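Local coordinates for protein (R)-2-hydroxyglutaryl-CoA dehydratase activating ATPase (Acidaminococcus fermentans, PDB 1HUX) that hydrolyses ATP slowly as an iron-sulfur homodimer and drives the ATP-dependent electron transfer that activates (R)-2-hydroxyglutaryl-CoA dehydratase, at residues A[118-126]-A[200-208]. Sequence-based numbering, arbitrary orientation.
Sequences MTNFQMNDK and IGLANRVGI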
loop_
_atom_site.group_PDB
_atom_site.type_symbol
_atom_site.label_atom_id
_atom_site.label_comp_id
_atom_site.label_asym_id
_atom_site.label_seq_id
_atom_site.Cartn_x
_atom_site.Cartn_y
_atom_site.Cartn_z
ATOM N N MET A 118 -27.583 10.025 -3.242
ATOM C CA MET A 118 -26.454 9.794 -2.368
ATOM C C MET A 118 -26.499 10.759 -1.202
ATOM O O MET A 118 -26.222 11.949 -1.346
ATOM C CB MET A 118 -25.155 9.948 -3.151
ATOM C CG MET A 118 -23.915 9.719 -2.328
ATOM S SD MET A 118 -23.072 11.271 -1.973
ATOM C CE MET A 118 -23.566 11.618 -0.339
ATOM N N THR A 119 -26.867 10.222 -0.043
ATOM C CA THR A 119 -26.978 10.982 1.196
ATOM C C THR A 119 -25.602 11.291 1.747
ATOM O O THR A 119 -25.240 12.446 1.933
ATOM C CB THR A 119 -27.746 10.164 2.231
ATOM O OG1 THR A 119 -29.141 10.139 1.887
ATOM C CG2 THR A 119 -27.533 10.734 3.627
ATOM N N ASN A 120 -24.838 10.235 2.001
ATOM C CA ASN A 120 -23.487 10.360 2.528
ATOM C C ASN A 120 -22.659 9.238 1.928
ATOM O O ASN A 120 -23.215 8.272 1.387
ATOM C CB ASN A 120 -23.493 10.251 4.060
ATOM C CG ASN A 120 -22.105 10.436 4.663
ATOM O OD1 ASN A 120 -21.350 11.318 4.239
ATOM N ND2 ASN A 120 -21.761 9.610 5.661
ATOM N N PHE A 121 -21.336 9.359 2.032
ATOM C CA PHE A 121 -20.448 8.338 1.484
ATOM C C PHE A 121 -19.015 8.448 1.995
ATOM O O PHE A 121 -18.552 9.519 2.407
ATOM C CB PHE A 121 -20.399 8.465 -0.037
ATOM C CG PHE A 121 -19.470 9.548 -0.507
ATOM C CD1 PHE A 121 -18.132 9.266 -0.777
ATOM C CD2 PHE A 121 -19.906 10.861 -0.594
ATOM C CE1 PHE A 121 -17.239 10.290 -1.124
ATOM C CE2 PHE A 121 -19.025 11.889 -0.938
ATOM C CZ PHE A 121 -17.689 11.607 -1.202
ATOM N N GLN A 122 -18.309 7.330 1.899
ATOM C CA GLN A 122 -16.914 7.238 2.296
ATOM C C GLN A 122 -16.246 6.497 1.139
ATOM O O GLN A 122 -16.791 5.508 0.633
ATOM C CB GLN A 122 -16.786 6.412 3.579
ATOM C CG GLN A 122 -15.601 6.791 4.450
ATOM C CD GLN A 122 -15.884 8.004 5.328
ATOM O OE1 GLN A 122 -14.961 8.601 5.886
ATOM N NE2 GLN A 122 -17.163 8.364 5.465
ATOM N N MET A 123 -15.086 6.966 0.698
ATOM C CA MET A 123 -14.419 6.286 -0.403
ATOM C C MET A 123 -12.901 6.283 -0.288
ATOM O O MET A 123 -12.308 7.226 0.243
ATOM C CB MET A 123 -14.794 6.933 -1.737
ATOM C CG MET A 123 -13.690 7.821 -2.308
ATOM S SD MET A 123 -13.933 8.266 -4.030
ATOM C CE MET A 123 -13.696 6.657 -4.833
ATOM N N ASN A 124 -12.282 5.220 -0.805
ATOM C CA ASN A 124 -10.829 5.099 -0.805
ATOM C C ASN A 124 -10.323 5.269 -2.224
ATOM O O ASN A 124 -10.727 4.550 -3.145
ATOM C CB ASN A 124 -10.379 3.749 -0.272
ATOM C CG ASN A 124 -8.889 3.553 -0.415
ATOM O OD1 ASN A 124 -8.099 4.486 -0.190
ATOM N ND2 ASN A 124 -8.487 2.340 -0.789
ATOM N N ASP A 125 -9.423 6.218 -2.402
ATOM C CA ASP A 125 -8.917 6.489 -3.728
ATOM C C ASP A 125 -7.394 6.409 -3.797
ATOM O O ASP A 125 -6.828 6.314 -4.888
ATOM C CB ASP A 125 -9.397 7.876 -4.141
ATOM C CG ASP A 125 -9.397 8.067 -5.628
ATOM O OD1 ASP A 125 -8.299 8.150 -6.209
ATOM O OD2 ASP A 125 -10.498 8.131 -6.217
ATOM N N LYS A 126 -6.740 6.414 -2.635
ATOM C CA LYS A 126 -5.281 6.387 -2.565
ATOM C C LYS A 126 -4.630 5.040 -2.244
ATOM O O LYS A 126 -3.568 4.720 -2.774
ATOM C CB LYS A 126 -4.807 7.413 -1.542
ATOM C CG LYS A 126 -5.424 8.786 -1.713
ATOM C CD LYS A 126 -5.021 9.694 -0.565
ATOM C CE LYS A 126 -5.690 11.051 -0.664
ATOM N NZ LYS A 126 -5.327 11.929 0.485
ATOM N N ILE A 200 -15.198 -2.952 5.243
ATOM C CA ILE A 200 -15.874 -2.747 6.515
ATOM C C ILE A 200 -15.309 -1.505 7.216
ATOM O O ILE A 200 -16.044 -0.766 7.865
ATOM C CB ILE A 200 -15.737 -3.987 7.423
ATOM C CG1 ILE A 200 -16.475 -5.170 6.779
ATOM C CG2 ILE A 200 -16.320 -3.701 8.792
ATOM C CD1 ILE A 200 -16.635 -6.391 7.664
ATOM N N GLY A 201 -14.011 -1.270 7.061
ATOM C CA GLY A 201 -13.391 -0.099 7.653
ATOM C C GLY A 201 -14.047 1.181 7.159
ATOM O O GLY A 201 -14.482 2.003 7.963
ATOM N N LEU A 202 -14.120 1.363 5.841
ATOM C CA LEU A 202 -14.767 2.554 5.274
ATOM C C LEU A 202 -16.238 2.531 5.670
ATOM O O LEU A 202 -16.805 3.542 6.107
ATOM C CB LEU A 202 -14.694 2.544 3.740
ATOM C CG LEU A 202 -13.471 3.049 2.964
ATOM C CD1 LEU A 202 -13.364 4.545 3.122
ATOM C CD2 LEU A 202 -12.205 2.357 3.461
ATOM N N ALA A 203 -16.842 1.357 5.503
ATOM C CA ALA A 203 -18.252 1.133 5.792
ATOM C C ALA A 203 -18.743 1.741 7.091
ATOM O O ALA A 203 -19.798 2.368 7.132
ATOM C CB ALA A 203 -18.544 -0.356 5.782
ATOM N N ASN A 204 -17.976 1.567 8.155
ATOM C CA ASN A 204 -18.393 2.086 9.445
ATOM C C ASN A 204 -18.405 3.602 9.596
ATOM O O ASN A 204 -19.124 4.130 10.443
ATOM C CB ASN A 204 -17.565 1.435 10.551
ATOM C CG ASN A 204 -17.796 -0.069 10.630
ATOM O OD1 ASN A 204 -18.909 -0.553 10.393
ATOM N ND2 ASN A 204 -16.751 -0.814 10.974
ATOM N N ARG A 205 -17.632 4.310 8.782
ATOM C CA ARG A 205 -17.628 5.772 8.869
ATOM C C ARG A 205 -18.950 6.306 8.284
ATOM O O ARG A 205 -19.267 7.493 8.400
ATOM C CB ARG A 205 -16.458 6.353 8.078
ATOM C CG ARG A 205 -15.103 5.815 8.467
ATOM C CD ARG A 205 -14.732 6.209 9.878
ATOM N NE ARG A 205 -13.401 5.718 10.229
ATOM C CZ ARG A 205 -12.813 5.913 11.406
ATOM N NH1 ARG A 205 -13.438 6.595 12.362
ATOM N NH2 ARG A 205 -11.598 5.426 11.630
ATOM N N VAL A 206 -19.718 5.412 7.661
ATOM C CA VAL A 206 -20.984 5.776 7.022
ATOM C C VAL A 206 -22.167 5.100 7.695
ATOM O O VAL A 206 -23.240 5.690 7.844
ATOM C CB VAL A 206 -20.971 5.370 5.518
ATOM C CG1 VAL A 206 -22.374 5.521 4.906
ATOM C CG2 VAL A 206 -19.938 6.218 4.771
ATOM N N GLY A 207 -21.972 3.846 8.074
ATOM C CA GLY A 207 -23.027 3.127 8.744
ATOM C C GLY A 207 -23.778 2.213 7.816
ATOM O O GLY A 207 -24.315 2.654 6.806
ATOM N N ILE A 208 -23.817 0.932 8.165
ATOM C CA ILE A 208 -24.527 -0.030 7.353
ATOM C C ILE A 208 -26.009 0.031 7.585
ATOM O O ILE A 208 -26.506 -0.436 8.619
ATOM C CB ILE A 208 -24.097 -1.468 7.636
ATOM C CG1 ILE A 208 -22.711 -1.703 7.054
ATOM C CG2 ILE A 208 -25.100 -2.448 7.053
ATOM C CD1 ILE A 208 -21.608 -1.538 8.073
#
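Gln122 swings CG roughly opposite its backbone N (chi1 -151°) and folds at the next bond (chi2 82°), which brings its side chain between Leu202 and Val206 and sets its amide over Arg205 CB. Val206 runs alongside in the opposite sense, with CG2 anti to its own carbonyl carbon, a methyl that lies 3.4 Å from Gln122 CB and reaches the backbone between Phe121 and Gln122. On the other flank, Leu202 directs one branch obliquely at the strand: its CD1 lies 3.4 Å from Gln122 CG and extends to the backbone N of Met123. The amide end of Gln122 passes over the start of the Arg205 side chain, where CD is 3.3 Å from Arg205 CB, while the guanidinium end of Arg205 leads away. Asn120 adds a looser contact at the border, its ND2 4.0 Å from Val206 CG2.

Strand 117-124 is an edge strand of its sheet within the chain, hydrogen-bonded through its backbone to strand 107-114; the axes of strand 118-124 and helix 200-204 come within 7.9 Å and run roughly antiparallel, at 151°. The pairing belongs to one half of the actin-like ATPase fold, where a helix packs on a sheet face. Beyond it the strand leads to Cys127, a ligand of the [4Fe-4S] cluster shared across the dimer; Asn124 ND2 donates a hydrogen bond to Cys127 O. Between strand and helix, aliphatic carbons meet an amide laid on them, so the attachment rests on van der Waals packing rather than on polar bonds.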